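Local structure of glucuronan lyase A (Trichoderma reesei, 2ZZJ) at residues N125-Q130 with T186-S191; I89-A94 with Q194-L199; S121-G126 with V138-L143. The protein probably cleaves the beta-1,4-linked polyuronide glucuronan within its chain, as an endo-acting lyase, and binds a calcium ion. One frame throughout, in Å; residues are numbered along the deposited sequence.

Contact 1. Residues N125-Q130 with T186-S191; sequences NGHYRQ and TVDDDS
At the rim of the beta-jelly roll, His127 and Asp188 join the turn after strand 118-126 to the loop before strand 192-197 through a His-carboxylate hydrogen bond. ND1 of His127 gives its proton to Asp188 OD1 at 2.8 Å, on the syn side and close to the ring plane, while OD2 of the same carboxylate takes only a weak share. Ring and carboxylate stand nearly upright to each other, their planes 85° apart. With CG of Asp188 between its own N and C (chi1 63°), the carboxylate folds back toward the histidine, and a water bridges its OD1 to His127 O. Just beside this, Asp188 N bonds to Gly126 O at 3.0 Å, and a second water links Gly126 N to Thr186 O. Val187 rests its CG1 against Tyr128 CB at 4.4 Å. Further along, Arg129 bends at chi3 and presents NH2 edge-on to Asp189 OD2, a salt bridge on the anti side; Arg96 NE pairs with the same oxygen. An asparagine in place of Asp189 would probably leave Arg129 and Arg96 without the negative charge that they share. The other carboxylate oxygen closes an Asx turn: Asp189 OD1 receives Ser191 N at 3.1 Å and Ser191 OG at 2.7 Å, both from the same face of the carboxylate.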
loop_
_atom_site.group_PDB
_atom_site.type_symbol
_atom_site.label_atom_id
_atom_site.label_comp_id
_atom_site.label_asym_id
_atom_site.label_seq_id
_atom_site.Cartn_x
_atom_site.Cartn_y
_atom_site.Cartn_z
ATOM N N ASN A 125 8.955 9.816 -9.195
ATOM C CA ASN A 125 8.933 11.201 -9.651
ATOM C C ASN A 125 9.339 11.265 -11.123
ATOM O O ASN A 125 9.834 10.283 -11.694
ATOM C CB ASN A 125 9.827 12.095 -8.777
ATOM C CG ASN A 125 11.258 11.626 -8.754
ATOM O OD1 ASN A 125 11.804 11.235 -9.789
ATOM N ND2 ASN A 125 11.891 11.668 -7.582
ATOM N N GLY A 126 9.130 12.427 -11.724
ATOM C CA GLY A 126 9.261 12.563 -13.158
ATOM C C GLY A 126 7.934 13.013 -13.720
ATOM O O GLY A 126 7.155 13.654 -13.028
ATOM N N HIS A 127 7.695 12.672 -14.982
ATOM C CA HIS A 127 6.614 13.245 -15.813
ATOM C C HIS A 127 5.650 12.154 -16.337
ATOM O O HIS A 127 4.430 12.336 -16.345
ATOM C CB HIS A 127 7.196 14.072 -16.996
ATOM C CG HIS A 127 6.151 14.784 -17.803
ATOM N ND1 HIS A 127 5.366 15.796 -17.290
ATOM C CD2 HIS A 127 5.750 14.619 -19.088
ATOM C CE1 HIS A 127 4.533 16.229 -18.220
ATOM N NE2 HIS A 127 4.737 15.522 -19.317
ATOM N N TYR A 128 6.196 11.030 -16.773
ATOM C CA TYR A 128 5.378 9.895 -17.234
ATOM C C TYR A 128 4.147 10.316 -18.041
ATOM O O TYR A 128 3.029 9.824 -17.821
ATOM C CB TYR A 128 4.941 9.037 -16.043
ATOM C CG TYR A 128 4.638 7.583 -16.362
ATOM C CD1 TYR A 128 5.632 6.735 -16.853
ATOM C CD2 TYR A 128 3.367 7.039 -16.138
ATOM C CE1 TYR A 128 5.367 5.381 -17.121
ATOM C CE2 TYR A 128 3.098 5.685 -16.391
ATOM C CZ TYR A 128 4.109 4.868 -16.890
ATOM O OH TYR A 128 3.867 3.531 -17.148
ATOM N N ARG A 129 4.345 11.237 -18.981
ATOM C CA ARG A 129 3.247 11.649 -19.856
ATOM C C ARG A 129 3.841 11.996 -21.209
ATOM O O ARG A 129 4.863 12.711 -21.272
ATOM C CB ARG A 129 2.529 12.877 -19.293
ATOM C CG ARG A 129 1.334 13.322 -20.107
ATOM C CD ARG A 129 0.636 14.501 -19.471
ATOM N NE ARG A 129 0.077 14.167 -18.162
ATOM C CZ ARG A 129 -1.071 13.527 -17.982
ATOM N NH1 ARG A 129 -1.807 13.132 -19.018
ATOM N NH2 ARG A 129 -1.487 13.276 -16.751
ATOM N N GLN A 130 3.222 11.481 -22.273
ATOM C CA GLN A 130 3.613 11.844 -23.652
ATOM C C GLN A 130 3.583 13.365 -23.834
ATOM O O GLN A 130 2.638 14.023 -23.383
ATOM C CB GLN A 130 2.696 11.175 -24.682
ATOM C CG GLN A 130 2.797 9.639 -24.726
ATOM C CD GLN A 130 4.134 9.131 -25.262
ATOM O OE1 GLN A 130 5.018 9.911 -25.649
ATOM N NE2 GLN A 130 4.285 7.817 -25.293
ATOM N N THR A 186 6.201 12.666 -6.060
ATOM C CA THR A 186 5.154 12.312 -7.018
ATOM C C THR A 186 5.486 12.909 -8.393
ATOM O O THR A 186 6.402 13.734 -8.504
ATOM C CB THR A 186 3.707 12.708 -6.551
ATOM O OG1 THR A 186 2.708 12.033 -7.336
ATOM C CG2 THR A 186 3.467 14.232 -6.589
ATOM N N VAL A 187 4.746 12.484 -9.415
ATOM C CA VAL A 187 4.904 13.014 -10.769
ATOM C C VAL A 187 4.373 14.449 -10.873
ATOM O O VAL A 187 3.549 14.880 -10.062
ATOM C CB VAL A 187 4.251 12.084 -11.864
ATOM C CG1 VAL A 187 5.007 10.749 -11.959
ATOM C CG2 VAL A 187 2.790 11.838 -11.611
ATOM N N ASP A 188 4.853 15.190 -11.872
ATOM C CA ASP A 188 4.510 16.605 -11.990
ATOM C C ASP A 188 3.148 16.896 -12.650
ATOM O O ASP A 188 3.080 17.672 -13.608
ATOM C CB ASP A 188 5.662 17.408 -12.650
ATOM C CG ASP A 188 5.959 16.973 -14.093
ATOM O OD1 ASP A 188 5.430 15.928 -14.534
ATOM O OD2 ASP A 188 6.722 17.700 -14.795
ATOM N N ASP A 189 2.076 16.296 -12.128
ATOM C CA ASP A 189 0.696 16.678 -12.479
ATOM C C ASP A 189 -0.263 16.734 -11.254
ATOM O O ASP A 189 0.183 16.589 -10.110
ATOM C CB ASP A 189 0.117 15.801 -13.599
ATOM C CG ASP A 189 -0.189 14.380 -13.146
ATOM O OD1 ASP A 189 -0.411 14.148 -11.914
ATOM O OD2 ASP A 189 -0.243 13.491 -14.036
ATOM N N ASP A 190 -1.556 16.927 -11.504
ATOM C CA ASP A 190 -2.547 17.122 -10.424
ATOM C C ASP A 190 -3.602 15.996 -10.365
ATOM O O ASP A 190 -4.733 16.200 -9.927
ATOM C CB ASP A 190 -3.237 18.492 -10.553
ATOM C CG ASP A 190 -2.254 19.651 -10.649
ATOM O OD1 ASP A 190 -1.224 19.672 -9.939
ATOM O OD2 ASP A 190 -2.522 20.572 -11.450
ATOM N N SER A 191 -3.228 14.799 -10.820
ATOM C CA SER A 191 -4.103 13.627 -10.695
ATOM C C SER A 191 -4.400 13.409 -9.196
ATOM O O SER A 191 -3.576 13.736 -8.357
ATOM C CB SER A 191 -3.406 12.363 -11.245
ATOM O OG SER A 191 -2.579 12.622 -12.392
HETATM O O HOH W 1 8.630 14.772 -10.219
HETATM O O HOH W 2 3.345 14.285 -15.078
#

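Contact 2. Residues I89-A94 with Q194-L199; sequences IAQFIA and QFRVGL
Phe92 and Phe195 face each other as a non-hydrogen-bonded pair between antiparallel strands 86-95 and 192-197, their rings in an offset stack with centroids 4.8 Å apart and planes 22° apart. The overlap is partial: Phe195 CD1 lies over one face of the Phe92 ring, toward its rim, 3.5 Å from Phe92 CZ. Ala90 and Val197 extend this apolar face, Ala90 CB meeting Val197 CG1 at 4.2 Å.

The other face is largely polar, with Ile93 among its residues. Arg196 runs out straight from CG to NE, and Ile93 CG2 sits over one face of its guanidinium, 3.3 Å from Arg196 NE. Gln194 holds that group from the side: its OE1 accepts from Arg196 NE at 2.8 Å and from NH2, both close to the guanidinium plane, which limits the rotation of the group. Gln91 lies alongside Arg196, amide and guanidinium planes 78° apart, and Glu55 ties the two together, its OE1 in a salt bridge with Arg196 NH1 and its OE2 bonded to Gln91 NE2.

Backbone bonds fix the register, Arg196 N to Gln91 O at 2.8 Å and Gln194 N to Ile93 O at 2.7 Å, before the chain turns a corner at Gly198. On its far side strand 86-95 pairs with strand 106-115, where Ile89 and Ala90 form a classic beta bulge opposite Ile112. Strand 53-63 flanks strand 192-197, while strands 66-76 and 216-227 of the second sheet pack on the phenylalanine face, Tyr70 meeting both rings.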
loop_
_atom_site.group_PDB
_atom_site.type_symbol
_atom_site.label_atom_id
_atom_site.label_comp_id
_atom_site.label_asym_id
_atom_site.label_seq_id
_atom_site.Cartn_x
_atom_site.Cartn_y
_atom_site.Cartn_z
ATOM N N ILE A 89 1.282 -4.742 0.056
ATOM C CA ILE A 89 0.287 -4.601 1.120
ATOM C C ILE A 89 -0.493 -3.257 1.119
ATOM O O ILE A 89 -1.539 -3.170 1.780
ATOM C CB ILE A 89 0.849 -4.888 2.536
ATOM C CG1 ILE A 89 1.982 -3.902 2.916
ATOM C CG2 ILE A 89 1.354 -6.376 2.655
ATOM C CD1 ILE A 89 2.430 -4.046 4.416
ATOM N N ALA A 90 0.026 -2.235 0.423
ATOM C CA ALA A 90 -0.673 -0.927 0.281
ATOM C C ALA A 90 -0.127 -0.197 -0.931
ATOM O O ALA A 90 1.043 -0.417 -1.337
ATOM C CB ALA A 90 -0.468 -0.060 1.532
ATOM N N GLN A 91 -0.935 0.679 -1.525
ATOM C CA GLN A 91 -0.401 1.452 -2.656
ATOM C C GLN A 91 -1.220 2.672 -2.920
ATOM O O GLN A 91 -2.442 2.664 -2.647
ATOM C CB GLN A 91 -0.348 0.603 -3.928
ATOM C CG GLN A 91 -1.651 -0.039 -4.372
ATOM C CD GLN A 91 -1.572 -0.586 -5.814
ATOM O OE1 GLN A 91 -0.761 -0.120 -6.614
ATOM N NE2 GLN A 91 -2.400 -1.572 -6.128
ATOM N N PHE A 92 -0.544 3.689 -3.450
ATOM C CA PHE A 92 -1.206 4.859 -4.039
ATOM C C PHE A 92 -1.198 4.689 -5.529
ATOM O O PHE A 92 -0.155 4.304 -6.123
ATOM C CB PHE A 92 -0.458 6.118 -3.664
ATOM C CG PHE A 92 -0.549 6.454 -2.197
ATOM C CD1 PHE A 92 -1.617 7.245 -1.727
ATOM C CD2 PHE A 92 0.402 5.996 -1.297
ATOM C CE1 PHE A 92 -1.709 7.590 -0.377
ATOM C CE2 PHE A 92 0.299 6.325 0.068
ATOM C CZ PHE A 92 -0.772 7.119 0.513
ATOM N N ILE A 93 -2.340 4.975 -6.143
ATOM C CA ILE A 93 -2.499 4.727 -7.570
ATOM C C ILE A 93 -3.555 5.645 -8.189
ATOM O O ILE A 93 -4.670 5.824 -7.642
ATOM C CB ILE A 93 -2.778 3.209 -7.835
ATOM C CG1 ILE A 93 -2.847 2.885 -9.349
ATOM C CG2 ILE A 93 -4.035 2.719 -7.060
ATOM C CD1 ILE A 93 -3.042 1.415 -9.606
ATOM N N ALA A 94 -3.197 6.216 -9.347
ATOM C CA ALA A 94 -4.100 7.088 -10.106
ATOM C C ALA A 94 -4.334 6.525 -11.498
ATOM O O ALA A 94 -3.419 5.967 -12.105
ATOM C CB ALA A 94 -3.511 8.451 -10.242
ATOM N N GLN A 194 -5.612 7.329 -5.549
ATOM C CA GLN A 194 -6.329 6.557 -4.539
ATOM C C GLN A 194 -5.321 6.053 -3.514
ATOM O O GLN A 194 -4.142 5.911 -3.819
ATOM C CB GLN A 194 -6.997 5.341 -5.157
ATOM C CG GLN A 194 -7.829 5.607 -6.398
ATOM C CD GLN A 194 -8.355 4.342 -6.964
ATOM O OE1 GLN A 194 -7.783 3.268 -6.757
ATOM N NE2 GLN A 194 -9.461 4.437 -7.703
ATOM N N PHE A 195 -5.799 5.800 -2.297
ATOM C CA PHE A 195 -4.994 5.116 -1.287
ATOM C C PHE A 195 -5.674 3.771 -1.113
ATOM O O PHE A 195 -6.856 3.702 -0.724
ATOM C CB PHE A 195 -5.006 5.912 0.009
ATOM C CG PHE A 195 -4.316 5.221 1.152
ATOM C CD1 PHE A 195 -3.096 4.559 0.958
ATOM C CD2 PHE A 195 -4.904 5.221 2.425
ATOM C CE1 PHE A 195 -2.427 3.917 2.031
ATOM C CE2 PHE A 195 -4.243 4.568 3.527
ATOM C CZ PHE A 195 -3.025 3.924 3.321
ATOM N N ARG A 196 -4.957 2.700 -1.443
ATOM C CA ARG A 196 -5.497 1.362 -1.293
ATOM C C ARG A 196 -4.727 0.592 -0.227
ATOM O O ARG A 196 -3.476 0.705 -0.132
ATOM C CB ARG A 196 -5.374 0.579 -2.590
ATOM C CG ARG A 196 -6.039 1.250 -3.782
ATOM C CD ARG A 196 -5.978 0.285 -4.913
ATOM N NE ARG A 196 -6.563 0.850 -6.124
ATOM C CZ ARG A 196 -6.477 0.260 -7.311
ATOM N NH1 ARG A 196 -5.837 -0.915 -7.442
ATOM N NH2 ARG A 196 -7.018 0.858 -8.365
ATOM N N VAL A 197 -5.460 -0.191 0.564
ATOM C CA VAL A 197 -4.780 -1.178 1.413
ATOM C C VAL A 197 -5.265 -2.577 1.047
ATOM O O VAL A 197 -6.459 -2.791 0.747
ATOM C CB VAL A 197 -4.850 -0.884 2.966
ATOM C CG1 VAL A 197 -4.264 0.503 3.316
ATOM C CG2 VAL A 197 -6.270 -1.093 3.529
ATOM N N GLY A 198 -4.355 -3.543 1.058
ATOM C CA GLY A 198 -4.759 -4.903 0.765
ATOM C C GLY A 198 -3.667 -5.739 0.139
ATOM O O GLY A 198 -2.626 -5.214 -0.284
ATOM N N LEU A 199 -3.939 -7.038 0.075
ATOM C CA LEU A 199 -2.946 -8.001 -0.422
ATOM C C LEU A 199 -3.007 -7.991 -1.939
ATOM O O LEU A 199 -4.044 -8.357 -2.536
ATOM C CB LEU A 199 -3.265 -9.397 0.124
ATOM C CG LEU A 199 -2.377 -10.534 -0.440
ATOM C CD1 LEU A 199 -0.849 -10.284 -0.180
ATOM C CD2 LEU A 199 -2.828 -11.812 0.195
#

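Contact 3. Residues S121-G126 with V138-L143; sequences SRYVNG and VTRPNL
Val138 packs over one face of the Tyr123 ring, the two side chains running side by side and pointing the same way from the hairpin of strands 118-126 and 135-145. Val138 CB stands 3.8 Å from the centroid of the Tyr123 ring, 20° off its normal, a CH-pi contact over the face. Both methyls lie on that same face: CG2 near Tyr123 CE1, CG1 3.6 Å from Tyr123 OH. This overlap follows from Tyr123 chi1 of 52°, which sets the ring between its own N and carbonyl carbon and swings it toward the neighbouring strand. CG1 also lies over one face of the Arg140 guanidinium, so the valine sits in the angle between the ring and the guanidinium, their planes 61° apart.

Behind these side chains the strands are paired by two-way bonds at Ser121 with Arg140 and at Tyr123 with Val138, among them Arg140 N to Ser121 O at 2.8 Å and Val138 N to Tyr123 O at 2.9 Å. Leu143, at the corner, turns CD1 to within 3.8 Å of Ser121 CB. Arg122 leaves by the opposite face, its NE bonded to Ser109 O.

Tyr123 OH and Arg140 NH2 are 3.8 Å apart and both groups turn to Glu180, a residue of strand 175-183 in the other sheet: the phenol bonds to its OE1, the guanidinium NE makes a salt bridge with its OE2. One carboxylate thus takes both the phenol and the cation, a polar tie from the hairpin to the facing sheet, and the nearby cation probably favours the charged form of that carboxylate.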
loop_
_atom_site.group_PDB
_atom_site.type_symbol
_atom_site.label_atom_id
_atom_site.label_comp_id
_atom_site.label_asym_id
_atom_site.label_seq_id
_atom_site.Cartn_x
_atom_site.Cartn_y
_atom_site.Cartn_z
ATOM N N SER A 121 9.497 0.144 0.520
ATOM C CA SER A 121 8.591 1.125 -0.075
ATOM C C SER A 121 9.298 1.824 -1.205
ATOM O O SER A 121 10.446 1.481 -1.518
ATOM C CB SER A 121 8.025 2.126 0.950
ATOM O OG SER A 121 6.943 2.866 0.367
ATOM N N ARG A 122 8.615 2.769 -1.834
ATOM C CA ARG A 122 9.207 3.529 -2.935
ATOM C C ARG A 122 8.412 4.783 -3.130
ATOM O O ARG A 122 7.316 4.900 -2.599
ATOM C CB ARG A 122 9.121 2.712 -4.221
ATOM C CG ARG A 122 7.732 2.558 -4.736
ATOM C CD ARG A 122 7.651 1.657 -5.953
ATOM N NE ARG A 122 6.585 2.115 -6.823
ATOM C CZ ARG A 122 6.400 1.698 -8.074
ATOM N NH1 ARG A 122 5.397 2.173 -8.792
ATOM N NH2 ARG A 122 7.226 0.799 -8.618
ATOM N N TYR A 123 8.969 5.738 -3.872
ATOM C CA TYR A 123 8.178 6.810 -4.426
ATOM C C TYR A 123 8.620 6.965 -5.876
ATOM O O TYR A 123 9.686 6.446 -6.268
ATOM C CB TYR A 123 8.352 8.116 -3.646
ATOM C CG TYR A 123 9.792 8.567 -3.430
ATOM C CD1 TYR A 123 10.444 9.414 -4.352
ATOM C CD2 TYR A 123 10.496 8.167 -2.319
ATOM C CE1 TYR A 123 11.785 9.836 -4.146
ATOM C CE2 TYR A 123 11.823 8.574 -2.101
ATOM C CZ TYR A 123 12.467 9.416 -3.027
ATOM O OH TYR A 123 13.798 9.808 -2.785
ATOM N N VAL A 124 7.792 7.661 -6.649
ATOM C CA VAL A 124 8.002 7.879 -8.077
ATOM C C VAL A 124 8.024 9.373 -8.352
ATOM O O VAL A 124 7.217 10.125 -7.808
ATOM C CB VAL A 124 6.879 7.183 -8.890
ATOM C CG1 VAL A 124 7.041 7.391 -10.368
ATOM C CG2 VAL A 124 6.904 5.682 -8.610
ATOM N N ASN A 125 8.955 9.816 -9.195
ATOM C CA ASN A 125 8.933 11.201 -9.651
ATOM C C ASN A 125 9.339 11.265 -11.123
ATOM O O ASN A 125 9.834 10.283 -11.694
ATOM C CB ASN A 125 9.827 12.095 -8.777
ATOM C CG ASN A 125 11.258 11.626 -8.754
ATOM O OD1 ASN A 125 11.804 11.235 -9.789
ATOM N ND2 ASN A 125 11.891 11.668 -7.582
ATOM N N GLY A 126 9.130 12.427 -11.724
ATOM C CA GLY A 126 9.261 12.563 -13.158
ATOM C C GLY A 126 7.934 13.013 -13.720
ATOM O O GLY A 126 7.155 13.654 -13.028
ATOM N N VAL A 138 12.279 5.500 -7.019
ATOM C CA VAL A 138 13.264 5.384 -5.933
ATOM C C VAL A 138 12.774 4.332 -4.936
ATOM O O VAL A 138 11.793 4.568 -4.233
ATOM C CB VAL A 138 13.475 6.717 -5.209
ATOM C CG1 VAL A 138 14.425 6.546 -4.041
ATOM C CG2 VAL A 138 14.001 7.805 -6.193
ATOM N N THR A 139 13.453 3.189 -4.889
ATOM C CA THR A 139 13.098 2.113 -3.973
ATOM C C THR A 139 13.879 2.252 -2.689
ATOM O O THR A 139 15.089 2.517 -2.713
ATOM C CB THR A 139 13.343 0.742 -4.623
ATOM O OG1 THR A 139 12.461 0.617 -5.741
ATOM C CG2 THR A 139 13.058 -0.407 -3.655
ATOM N N ARG A 140 13.181 2.098 -1.563
ATOM C CA ARG A 140 13.794 2.150 -0.259
ATOM C C ARG A 140 13.602 0.801 0.428
ATOM O O ARG A 140 12.492 0.515 0.919
ATOM C CB ARG A 140 13.193 3.296 0.564
ATOM C CG ARG A 140 13.484 4.698 -0.030
ATOM C CD ARG A 140 15.009 4.942 -0.078
ATOM N NE ARG A 140 15.372 6.296 -0.503
ATOM C CZ ARG A 140 16.553 6.631 -1.028
ATOM N NH1 ARG A 140 17.516 5.713 -1.225
ATOM N NH2 ARG A 140 16.773 7.890 -1.369
ATOM N N PRO A 141 14.651 -0.055 0.414
ATOM C CA PRO A 141 14.491 -1.412 0.877
ATOM C C PRO A 141 14.702 -1.530 2.370
ATOM O O PRO A 141 15.217 -0.598 2.989
ATOM C CB PRO A 141 15.620 -2.142 0.139
ATOM C CG PRO A 141 16.733 -1.115 0.124
ATOM C CD PRO A 141 16.030 0.196 -0.086
ATOM N N ASN A 142 14.302 -2.671 2.925
ATOM C CA ASN A 142 14.695 -3.122 4.248
ATOM C C ASN A 142 14.392 -2.080 5.304
ATOM O O ASN A 142 15.215 -1.821 6.188
ATOM C CB ASN A 142 16.196 -3.497 4.277
ATOM C CG ASN A 142 16.566 -4.443 3.151
ATOM O OD1 ASN A 142 15.906 -5.470 2.961
ATOM N ND2 ASN A 142 17.622 -4.106 2.394
ATOM N N LEU A 143 13.204 -1.488 5.211
ATOM C CA LEU A 143 12.804 -0.475 6.191
ATOM C C LEU A 143 12.660 -1.048 7.576
ATOM O O LEU A 143 12.933 -0.365 8.585
ATOM C CB LEU A 143 11.506 0.208 5.772
ATOM C CG LEU A 143 11.506 0.871 4.399
ATOM C CD1 LEU A 143 10.102 1.283 3.984
ATOM C CD2 LEU A 143 12.430 2.087 4.458
#

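How the contacts relate
All three contacts involve one antiparallel sheet of the jelly roll. Contact 2 pairs two of its central strands, 86-95 and 192-197, near the middle of the molecule, whereas contact 3 pairs 118-126 with 135-145 nearer its side; strand 106-115 lies between. Contact 1 continues from the end of strand 118-126 and shares Asn125 and Gly126 with contact 3. Centres are 15 to 18 Å apart. Contact 1 touches contact 2 through Ser191 and Ala94, and contact 3 through Val187 and Val124. Along the chain contacts 1 and 3 are both nested within the long loop closed by contact 2, so distant sequence segments come together in one continuous sheet with a looped rim.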